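Periplasmic sugar-binding protein (Chloroflexus aurantiacus, PDB 4RXU) binds beta-D-glucopyranose in the cleft between its two lobes and probably serves as the periplasmic receptor of an ABC-type sugar transporter. Local coordinates at residues I35-P38 with R44-Q47; A81-G86 with A110-I115; N155-Y160 with K178-K183; A351-G356 with S361-L366. All blocks are in the same frame, centred on the assembly; numbering follows the deposited sequence.

The four contacts follow one another along the chain and sample both lobes of a periplasmic binding protein, together with its C-terminal tail. Contacts 1 and 2 reach the same sheet: strands 29-37 and 113-117 both pair with strand 89-92. Their centres are about 18 Å apart, and they touch where Val36 CG2 packs 3.6 Å from Leu82 CD1. Contact 3 belongs to the separate four-stranded parallel sheet, on the opposite side of the chain's centre and about 31 Å from contact 1, centre to centre. Contact 4 joins helix 348-354 to the C-terminal tail that follows it, its nearest atoms about 8 Å from contact 1. Of the four, contact 1 holds glucose-pocket residues; the others are packing.

Contact 1 (I35-P38 with R44-Q47); sequences IVLP and RWIQ. With BGC (beta-D-glucopyranose), chain C.
Pro38 lies across one face of the Trp45 indole in a CH-pi contact, its CG 3.6 Å from the centroid of the five-membered ring and 13° off the ring normal. The two side chains run across each other at about a right angle. Further apolar packing comes from Leu37, whose CD2 approaches Trp45 CE3 obliquely at 4.4 Å. On the opposite face of the indole sits Arg44 CG, which leaves the ring sandwiched between proline and arginine. The arginine chain bends at chi2 (58°) and folds back, so that Trp45 CZ3 lies over the centre of one face of the guanidinium.

The polar interactions concern the sugar. Arg44 NH2 donates to O3 of beta-D-glucopyranose over 2.9 Å with an angle of 152°, the hydroxyl lying at the guanidinium edge, and salt bridges to Asp48 and Asp118 steady this group. Trp45 NE1 bonds to Glu42, itself a glucose ligand. An alanine in place of Trp45 would probably open a gap between Pro38 and Arg44, leave Glu42 without its indole partner and let the guanidinium turn more easily.

Strand 29-37, helix 44-59 and strand 61-67 form a beta-alpha-beta unit, and the contact joins the end of its first strand to the first turn of its helix. Phe67 of the last strand also meets Leu37 and Trp45, while helix 300-315 packs on Arg44 through Val300 and Leu303.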
# COMPACT_ATOMS: atom_id res chain seq x y z
N ILE A 35 8.87 -17.60 2.45
CA ILE A 35 8.10 -16.38 2.26
C ILE A 35 7.33 -16.08 3.53
O ILE A 35 6.65 -16.97 4.05
CB ILE A 35 7.12 -16.51 1.09
CG1 ILE A 35 7.89 -16.65 -0.23
CG2 ILE A 35 6.20 -15.29 0.99
CD1 ILE A 35 7.02 -17.14 -1.39
N VAL A 36 7.46 -14.85 4.04
CA VAL A 36 6.72 -14.44 5.24
C VAL A 36 5.88 -13.23 4.92
O VAL A 36 6.40 -12.22 4.44
CB VAL A 36 7.64 -14.18 6.45
CG1 VAL A 36 6.86 -13.74 7.70
CG2 VAL A 36 8.45 -15.42 6.79
N LEU A 37 4.57 -13.37 5.13
CA LEU A 37 3.61 -12.27 4.88
C LEU A 37 2.96 -11.87 6.20
O LEU A 37 2.85 -12.68 7.10
CB LEU A 37 2.56 -12.71 3.86
CG LEU A 37 3.13 -12.98 2.45
CD1 LEU A 37 2.02 -13.57 1.59
CD2 LEU A 37 3.74 -11.74 1.78
N PRO A 38 2.49 -10.61 6.31
CA PRO A 38 2.23 -10.09 7.65
C PRO A 38 0.93 -10.53 8.28
O PRO A 38 0.88 -10.76 9.49
CB PRO A 38 2.27 -8.58 7.44
CG PRO A 38 1.83 -8.40 6.01
CD PRO A 38 2.57 -9.52 5.32
N ARG A 44 -4.95 -7.36 0.87
CA ARG A 44 -3.82 -7.26 -0.04
C ARG A 44 -3.02 -8.55 -0.06
O ARG A 44 -2.68 -9.05 -1.14
CB ARG A 44 -2.90 -6.09 0.34
CG ARG A 44 -1.53 -6.08 -0.34
CD ARG A 44 -1.55 -6.07 -1.86
NE ARG A 44 -0.26 -6.52 -2.34
CZ ARG A 44 0.85 -5.78 -2.43
NH1 ARG A 44 1.99 -6.37 -2.78
NH2 ARG A 44 0.85 -4.47 -2.21
N TRP A 45 -2.74 -9.10 1.13
CA TRP A 45 -1.80 -10.24 1.21
C TRP A 45 -2.37 -11.54 0.68
O TRP A 45 -1.62 -12.45 0.35
CB TRP A 45 -1.17 -10.40 2.60
CG TRP A 45 -0.74 -9.05 3.06
CD1 TRP A 45 -1.31 -8.33 4.04
CD2 TRP A 45 0.19 -8.17 2.40
NE1 TRP A 45 -0.77 -7.06 4.07
CE2 TRP A 45 0.16 -6.95 3.07
CE3 TRP A 45 1.06 -8.32 1.32
CZ2 TRP A 45 0.94 -5.87 2.69
CZ3 TRP A 45 1.84 -7.25 0.95
CH2 TRP A 45 1.78 -6.05 1.63
N ILE A 46 -3.69 -11.62 0.59
CA ILE A 46 -4.34 -12.73 -0.09
C ILE A 46 -4.01 -12.71 -1.58
O ILE A 46 -3.80 -13.76 -2.18
CB ILE A 46 -5.87 -12.69 0.16
CG1 ILE A 46 -6.19 -12.59 1.66
CG2 ILE A 46 -6.52 -13.93 -0.42
CD1 ILE A 46 -5.65 -13.70 2.52
N GLN A 47 -3.92 -11.51 -2.18
CA GLN A 47 -3.50 -11.40 -3.57
C GLN A 47 -2.09 -11.97 -3.73
O GLN A 47 -1.83 -12.83 -4.58
CB GLN A 47 -3.54 -9.97 -4.08
CG GLN A 47 -4.91 -9.30 -4.12
CD GLN A 47 -4.89 -8.13 -5.09
OE1 GLN A 47 -4.50 -8.29 -6.26
NE2 GLN A 47 -5.30 -6.96 -4.61
C2 BGC C . 0.51 -2.31 0.68
C3 BGC C . -0.86 -1.96 0.14
C4 BGC C . -1.92 -2.48 1.10
C5 BGC C . -1.66 -2.01 2.53
C6 BGC C . -2.59 -2.62 3.55
C1 BGC C . 0.57 -1.62 2.03
O1 BGC C . 1.85 -1.63 2.59
O2 BGC C . 1.51 -1.82 -0.22
O3 BGC C . -0.99 -2.56 -1.15
O4 BGC C . -3.19 -1.91 0.72
O5 BGC C . -0.33 -2.31 2.91
O6 BGC C . -2.65 -4.05 3.42

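Contact 2 (A81-G86 with A110-I115); sequences ALIAKG and AGVKVI
Ile83 overlaps two small aliphatic neighbours at once, one with each branch. Its CG2 methyl meets Ala110 CB at 3.8 Å, while CG1 lies 4.3 Å from Val112 CG2. The split follows from the first torsion: with chi1 at -71°, CG1 stands beside the backbone N and CG2 beside the carbonyl carbon, so the two arms diverge toward separate partners. No hydrogen bond joins the segments, and the contact is purely apolar, partly buried and modest in area.

The two ends meeting here show how a helix is finished in a compact alpha/beta lobe. Helix 72-84 closes in a Schellman motif at Gly86, whose N bonds to Ile83 O at 3.0 Å and weakly to Leu82 O; the positive phi of 99° is awkward for any residue with a CB. Helix 101-109 ends in the same manner, with Gly111 as the C-prime residue, after which Val112 leads into the strand.

Around the contact, Val112 also packs on Ile87, on Leu90 of strand 89-92 and on Ala107 of helix 101-109. Strand 89-92 pairs in parallel with strand 113-117 in the mixed sheet, and the end of helix 72-84 packs on the turn leading from helix 101-109 into the latter.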
# COMPACT_ATOMS: atom_id res chain seq x y z
N ALA A 81 11.96 -20.34 12.25
CA ALA A 81 11.53 -21.68 11.80
C ALA A 81 12.08 -21.95 10.41
O ALA A 81 12.55 -23.04 10.12
CB ALA A 81 10.03 -21.78 11.77
N LEU A 82 12.05 -20.93 9.55
CA LEU A 82 12.52 -21.10 8.18
C LEU A 82 14.04 -21.28 8.15
O LEU A 82 14.56 -22.10 7.39
CB LEU A 82 12.11 -19.90 7.34
CG LEU A 82 10.60 -19.86 7.04
CD1 LEU A 82 10.22 -18.51 6.44
CD2 LEU A 82 10.14 -21.02 6.16
N ILE A 83 14.74 -20.52 8.98
CA ILE A 83 16.20 -20.68 9.13
C ILE A 83 16.51 -22.12 9.49
O ILE A 83 17.42 -22.72 8.92
CB ILE A 83 16.78 -19.75 10.19
CG1 ILE A 83 16.75 -18.31 9.68
CG2 ILE A 83 18.20 -20.16 10.57
CD1 ILE A 83 16.96 -17.28 10.78
N ALA A 84 15.73 -22.67 10.41
CA ALA A 84 15.98 -24.01 10.91
C ALA A 84 15.69 -25.08 9.87
O ALA A 84 16.27 -26.16 9.88
CB ALA A 84 15.18 -24.27 12.18
N LYS A 85 14.78 -24.76 8.96
CA LYS A 85 14.53 -25.62 7.81
C LYS A 85 15.54 -25.50 6.68
O LYS A 85 15.47 -26.24 5.70
CB LYS A 85 13.17 -25.29 7.24
CG LYS A 85 12.06 -25.73 8.15
CD LYS A 85 10.76 -25.69 7.39
CE LYS A 85 9.62 -26.17 8.25
NZ LYS A 85 9.11 -25.02 9.05
N GLY A 86 16.45 -24.54 6.77
CA GLY A 86 17.59 -24.48 5.86
C GLY A 86 17.44 -23.52 4.71
O GLY A 86 18.13 -23.62 3.70
N ALA A 110 22.61 -16.06 10.03
CA ALA A 110 22.63 -17.45 9.64
C ALA A 110 22.97 -17.64 8.17
O ALA A 110 22.86 -18.74 7.65
CB ALA A 110 21.28 -18.10 9.97
N GLY A 111 23.43 -16.57 7.51
CA GLY A 111 23.83 -16.65 6.12
C GLY A 111 22.68 -16.66 5.15
O GLY A 111 22.81 -17.14 4.03
N VAL A 112 21.55 -16.10 5.59
CA VAL A 112 20.36 -16.04 4.76
C VAL A 112 20.23 -14.64 4.18
O VAL A 112 20.30 -13.65 4.91
CB VAL A 112 19.10 -16.37 5.58
CG1 VAL A 112 17.85 -16.27 4.69
CG2 VAL A 112 19.24 -17.75 6.22
N LYS A 113 20.00 -14.59 2.87
CA LYS A 113 19.77 -13.33 2.16
C LYS A 113 18.36 -12.86 2.48
O LYS A 113 17.42 -13.64 2.60
CB LYS A 113 19.95 -13.48 0.65
CG LYS A 113 21.31 -13.97 0.24
CD LYS A 113 22.34 -12.90 0.38
CE LYS A 113 23.67 -13.42 -0.14
NZ LYS A 113 24.72 -12.62 0.49
N VAL A 114 18.23 -11.55 2.60
CA VAL A 114 16.99 -10.92 3.03
C VAL A 114 16.45 -10.00 1.93
O VAL A 114 17.05 -8.96 1.58
CB VAL A 114 17.18 -10.09 4.32
CG1 VAL A 114 15.88 -9.40 4.72
CG2 VAL A 114 17.63 -10.99 5.45
N ILE A 115 15.31 -10.42 1.36
CA ILE A 115 14.59 -9.64 0.37
C ILE A 115 13.35 -9.10 1.09
O ILE A 115 12.39 -9.83 1.38
CB ILE A 115 14.15 -10.49 -0.82
CG1 ILE A 115 15.36 -11.15 -1.49
CG2 ILE A 115 13.35 -9.64 -1.80
CD1 ILE A 115 15.02 -12.04 -2.67

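Contact 3 (N155-Y160 with K178-K183)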
# COMPACT_ATOMS: atom_id res chain seq x y z
N ASN A 155 -12.68 23.81 -1.82
CA ASN A 155 -13.15 22.43 -1.92
C ASN A 155 -12.77 21.63 -0.68
O ASN A 155 -11.59 21.55 -0.34
CB ASN A 155 -12.51 21.77 -3.12
CG ASN A 155 -12.94 22.40 -4.42
OD1 ASN A 155 -14.05 22.19 -4.87
ND2 ASN A 155 -12.06 23.19 -5.01
N PRO A 156 -13.75 21.01 0.00
CA PRO A 156 -13.39 20.20 1.16
C PRO A 156 -12.51 19.01 0.81
O PRO A 156 -12.82 18.27 -0.13
CB PRO A 156 -14.75 19.72 1.69
CG PRO A 156 -15.71 20.78 1.25
CD PRO A 156 -15.21 21.15 -0.13
N LEU A 157 -11.50 18.79 1.65
CA LEU A 157 -10.53 17.73 1.49
C LEU A 157 -10.45 16.95 2.79
O LEU A 157 -10.21 17.53 3.86
CB LEU A 157 -9.16 18.30 1.11
CG LEU A 157 -8.03 17.27 0.94
CD1 LEU A 157 -8.31 16.32 -0.20
CD2 LEU A 157 -6.72 18.00 0.70
N TYR A 158 -10.70 15.65 2.69
CA TYR A 158 -10.62 14.75 3.81
C TYR A 158 -9.44 13.81 3.57
O TYR A 158 -9.37 13.13 2.53
CB TYR A 158 -11.92 13.97 3.94
CG TYR A 158 -13.09 14.85 4.38
CD1 TYR A 158 -13.76 15.68 3.48
CD2 TYR A 158 -13.50 14.86 5.71
CE1 TYR A 158 -14.82 16.49 3.89
CE2 TYR A 158 -14.55 15.67 6.13
CZ TYR A 158 -15.21 16.49 5.22
OH TYR A 158 -16.26 17.30 5.66
N LEU A 159 -8.50 13.79 4.51
CA LEU A 159 -7.26 13.00 4.37
C LEU A 159 -7.35 11.74 5.20
O LEU A 159 -7.85 11.77 6.33
CB LEU A 159 -6.05 13.81 4.88
CG LEU A 159 -5.79 15.16 4.19
CD1 LEU A 159 -4.71 15.94 4.93
CD2 LEU A 159 -5.44 15.01 2.70
N TYR A 160 -6.84 10.63 4.65
CA TYR A 160 -6.77 9.36 5.38
C TYR A 160 -5.45 8.68 5.05
O TYR A 160 -4.82 8.96 4.03
CB TYR A 160 -7.96 8.43 5.05
CG TYR A 160 -9.27 9.10 5.45
CD1 TYR A 160 -9.69 9.08 6.78
CD2 TYR A 160 -10.04 9.81 4.52
CE1 TYR A 160 -10.88 9.69 7.18
CE2 TYR A 160 -11.21 10.46 4.92
CZ TYR A 160 -11.63 10.39 6.24
OH TYR A 160 -12.80 11.02 6.63
N LYS A 178 2.79 15.87 -1.41
CA LYS A 178 3.59 16.71 -2.29
C LYS A 178 2.83 17.18 -3.53
O LYS A 178 3.30 18.08 -4.22
CB LYS A 178 4.94 16.07 -2.60
CG LYS A 178 5.71 15.89 -1.28
CD LYS A 178 7.17 15.80 -1.50
CE LYS A 178 7.98 16.01 -0.24
NZ LYS A 178 9.34 15.51 -0.57
N VAL A 179 1.65 16.60 -3.76
CA VAL A 179 0.71 17.11 -4.75
C VAL A 179 -0.37 17.98 -4.11
O VAL A 179 -0.75 19.03 -4.64
CB VAL A 179 0.08 15.93 -5.54
CG1 VAL A 179 -1.10 16.38 -6.39
CG2 VAL A 179 1.13 15.25 -6.40
N LEU A 180 -0.90 17.53 -2.98
CA LEU A 180 -1.98 18.27 -2.34
C LEU A 180 -1.56 19.59 -1.67
O LEU A 180 -2.31 20.56 -1.70
CB LEU A 180 -2.74 17.41 -1.33
CG LEU A 180 -3.42 16.16 -1.86
CD1 LEU A 180 -3.84 15.25 -0.71
CD2 LEU A 180 -4.62 16.51 -2.72
N GLN A 181 -0.37 19.61 -1.08
CA GLN A 181 0.02 20.75 -0.27
C GLN A 181 -0.02 22.08 -1.06
O GLN A 181 -0.57 23.07 -0.57
CB GLN A 181 1.36 20.50 0.44
CG GLN A 181 1.82 21.65 1.33
CD GLN A 181 2.45 22.81 0.56
OE1 GLN A 181 3.15 22.61 -0.45
NE2 GLN A 181 2.24 24.04 1.05
N PRO A 182 0.53 22.09 -2.28
CA PRO A 182 0.41 23.35 -3.02
C PRO A 182 -1.03 23.77 -3.28
O PRO A 182 -1.33 24.94 -3.34
CB PRO A 182 1.09 23.04 -4.35
CG PRO A 182 2.05 21.96 -4.04
CD PRO A 182 1.44 21.15 -2.95
N LYS A 183 -1.90 22.79 -3.48
CA LYS A 183 -3.32 23.06 -3.74
C LYS A 183 -4.15 23.35 -2.49
O LYS A 183 -5.30 23.74 -2.57
CB LYS A 183 -3.91 21.90 -4.54
CG LYS A 183 -3.17 21.68 -5.86
CD LYS A 183 -3.11 22.91 -6.73
CE LYS A 183 -4.50 23.32 -7.16
NZ LYS A 183 -4.40 24.58 -7.94
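Leu180 contributes the largest buried area to this contact and meets two leucines of the strand. Its CD1 lies 3.8 Å from Leu159 CD2 and 4.2 Å from Leu157 CD2, so one branch of the helix residue spans two residues that are alternate along strand 155-159 and therefore face the same way. With chi1 at -60°, Leu180 CG is anti to the carbonyl carbon, and the chain extends from the helix toward the sheet.

Leu157 and Leu159 answer with different shapes. Leu157 holds its CG anti to the backbone N (chi1 179°), whereas Leu159 has its CG beside that atom (chi1 -58°); both nevertheless bring a CD2 methyl to Leu180 CD1. Leu159 and Leu180 slide past each other in opposite directions. All three residues are buried, no hydrogen bond crosses between the segments, and the backbones stay well apart, with 9.4 Å between Leu157 CA and Leu180 CA.

Other side chains complete the packing. Phe189 of strand 189-191 touches both Leu157 and Leu180, Tyr247 of strand 246-249 lies against Leu157, and Ala143 of helix 135-148 reaches Leu180. The helix itself is kinked here, with Pro182 offering no N-H to the preceding turn.

Strand 155-159, helix 167-185 and strand 189-191 form a beta-alpha-beta unit with parallel strands, and leucine packing of helix against sheet within such a unit is the classic interior of an alpha/beta lobe like those of periplasmic binding proteins.

Contact 4 (A351-G356 with S361-L366)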
# COMPACT_ATOMS: atom_id res chain seq x y z
N ALA A 351 -6.74 -2.03 -18.29
CA ALA A 351 -5.71 -2.22 -17.27
C ALA A 351 -5.80 -3.57 -16.56
O ALA A 351 -4.76 -4.15 -16.23
CB ALA A 351 -5.76 -1.10 -16.25
N LEU A 352 -7.02 -4.05 -16.30
CA LEU A 352 -7.23 -5.20 -15.45
C LEU A 352 -7.66 -6.44 -16.20
O LEU A 352 -7.41 -7.55 -15.70
CB LEU A 352 -8.25 -4.88 -14.36
CG LEU A 352 -7.90 -3.71 -13.44
CD1 LEU A 352 -8.98 -3.59 -12.37
CD2 LEU A 352 -6.52 -3.91 -12.79
N ILE A 353 -8.34 -6.27 -17.32
CA ILE A 353 -8.91 -7.41 -18.04
C ILE A 353 -8.05 -7.78 -19.25
O ILE A 353 -7.64 -8.93 -19.40
CB ILE A 353 -10.35 -7.11 -18.48
CG1 ILE A 353 -11.24 -6.71 -17.30
CG2 ILE A 353 -10.93 -8.31 -19.24
CD1 ILE A 353 -11.10 -7.50 -16.03
N ASP A 354 -7.72 -6.80 -20.07
CA ASP A 354 -6.90 -7.06 -21.27
C ASP A 354 -5.48 -7.48 -20.88
O ASP A 354 -4.80 -8.22 -21.61
CB ASP A 354 -6.90 -5.83 -22.18
CG ASP A 354 -8.27 -5.52 -22.75
OD1 ASP A 354 -9.15 -6.41 -22.73
OD2 ASP A 354 -8.46 -4.38 -23.24
N SER A 355 -5.07 -7.04 -19.71
CA SER A 355 -3.79 -7.43 -19.11
C SER A 355 -3.78 -8.86 -18.55
O SER A 355 -2.73 -9.36 -18.14
CB SER A 355 -3.47 -6.49 -17.98
OG SER A 355 -4.41 -6.65 -16.91
N GLY A 356 -4.94 -9.48 -18.46
CA GLY A 356 -5.06 -10.80 -17.85
C GLY A 356 -5.10 -10.87 -16.34
O GLY A 356 -5.17 -11.95 -15.78
N SER A 361 -15.47 -11.98 -16.19
CA SER A 361 -16.60 -12.62 -15.53
C SER A 361 -16.62 -12.39 -14.02
O SER A 361 -17.62 -12.71 -13.35
CB SER A 361 -16.60 -14.12 -15.81
OG SER A 361 -15.44 -14.70 -15.27
N ASP A 362 -15.54 -11.84 -13.46
CA ASP A 362 -15.51 -11.49 -12.04
C ASP A 362 -16.43 -10.33 -11.69
O ASP A 362 -16.68 -10.09 -10.51
CB ASP A 362 -14.12 -11.03 -11.62
CG ASP A 362 -13.05 -12.10 -11.70
OD1 ASP A 362 -13.35 -13.29 -12.00
OD2 ASP A 362 -11.87 -11.73 -11.46
N PHE A 363 -16.83 -9.57 -12.71
CA PHE A 363 -17.54 -8.32 -12.51
C PHE A 363 -18.85 -8.25 -13.24
O PHE A 363 -19.05 -8.93 -14.24
CB PHE A 363 -16.66 -7.15 -12.96
CG PHE A 363 -15.30 -7.18 -12.30
CD1 PHE A 363 -15.19 -6.97 -10.94
CD2 PHE A 363 -14.17 -7.54 -13.00
CE1 PHE A 363 -13.97 -7.05 -10.30
CE2 PHE A 363 -12.94 -7.64 -12.37
CZ PHE A 363 -12.83 -7.39 -11.02
N THR A 364 -19.71 -7.38 -12.74
CA THR A 364 -20.95 -7.08 -13.42
C THR A 364 -20.81 -5.73 -14.12
O THR A 364 -20.30 -4.72 -13.57
CB THR A 364 -22.17 -7.12 -12.48
OG1 THR A 364 -22.05 -6.11 -11.49
CG2 THR A 364 -22.25 -8.47 -11.79
N ASN A 365 -21.24 -5.72 -15.37
CA ASN A 365 -21.34 -4.48 -16.13
C ASN A 365 -20.04 -3.71 -16.37
O ASN A 365 -19.99 -2.49 -16.40
CB ASN A 365 -22.39 -3.55 -15.57
CG ASN A 365 -22.77 -2.51 -16.57
OD1 ASN A 365 -22.88 -2.80 -17.77
ND2 ASN A 365 -22.94 -1.30 -16.12
N LEU A 366 -19.00 -4.48 -16.61
CA LEU A 366 -17.71 -3.92 -16.92
C LEU A 366 -17.81 -3.18 -18.26
O LEU A 366 -18.21 -3.77 -19.26
CB LEU A 366 -16.75 -5.08 -17.02
CG LEU A 366 -15.31 -4.78 -17.36
CD1 LEU A 366 -14.69 -3.94 -16.27
CD2 LEU A 366 -14.65 -6.14 -17.45
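Ile353 and Leu366 mark the nearest approach of the two backbones, their CA atoms 9.5 Å apart, and side chains alone bridge the space between. Helix 348-354 has a wider pi-type turn at 351-354 and is followed by Gly356, where phi becomes positive (80°) and the amide N bonds to Ile353 O at 2.9 Å. Near this end Ser355 OG donates to Ala351 O over 2.6 Å, coming from above the carbonyl plane, 43° out of it. The other segment starts in a 3-10 turn and continues as an irregular tail.

Ile353 carries the contact from the helix side. It and Leu366 reach toward each other, and CG1 of Ile353 presses on Leu366 CD2 at 3.5 Å, tighter than ordinary van der Waals contact. Leu366 puts its CG anti to the backbone N (chi1 179°), which carries its methyls toward the helix. Ile353 CD1 also approaches the Phe363 ring at its edge, 4.1 Å from CE2, while Asp362 CB lies over the centre of one ring face.

Beyond the segments, Phe363 rests on Val284, Gln285 and Ile288 of helix 281-288, and Leu366 O accepts a hydrogen bond from Arg349. None of its residues lines the sugar pocket; this is structural packing: a C-terminal tail folded back upon the last helix of the chain, with an isoleucine packed against a phenylalanine edge and a leucine methyl.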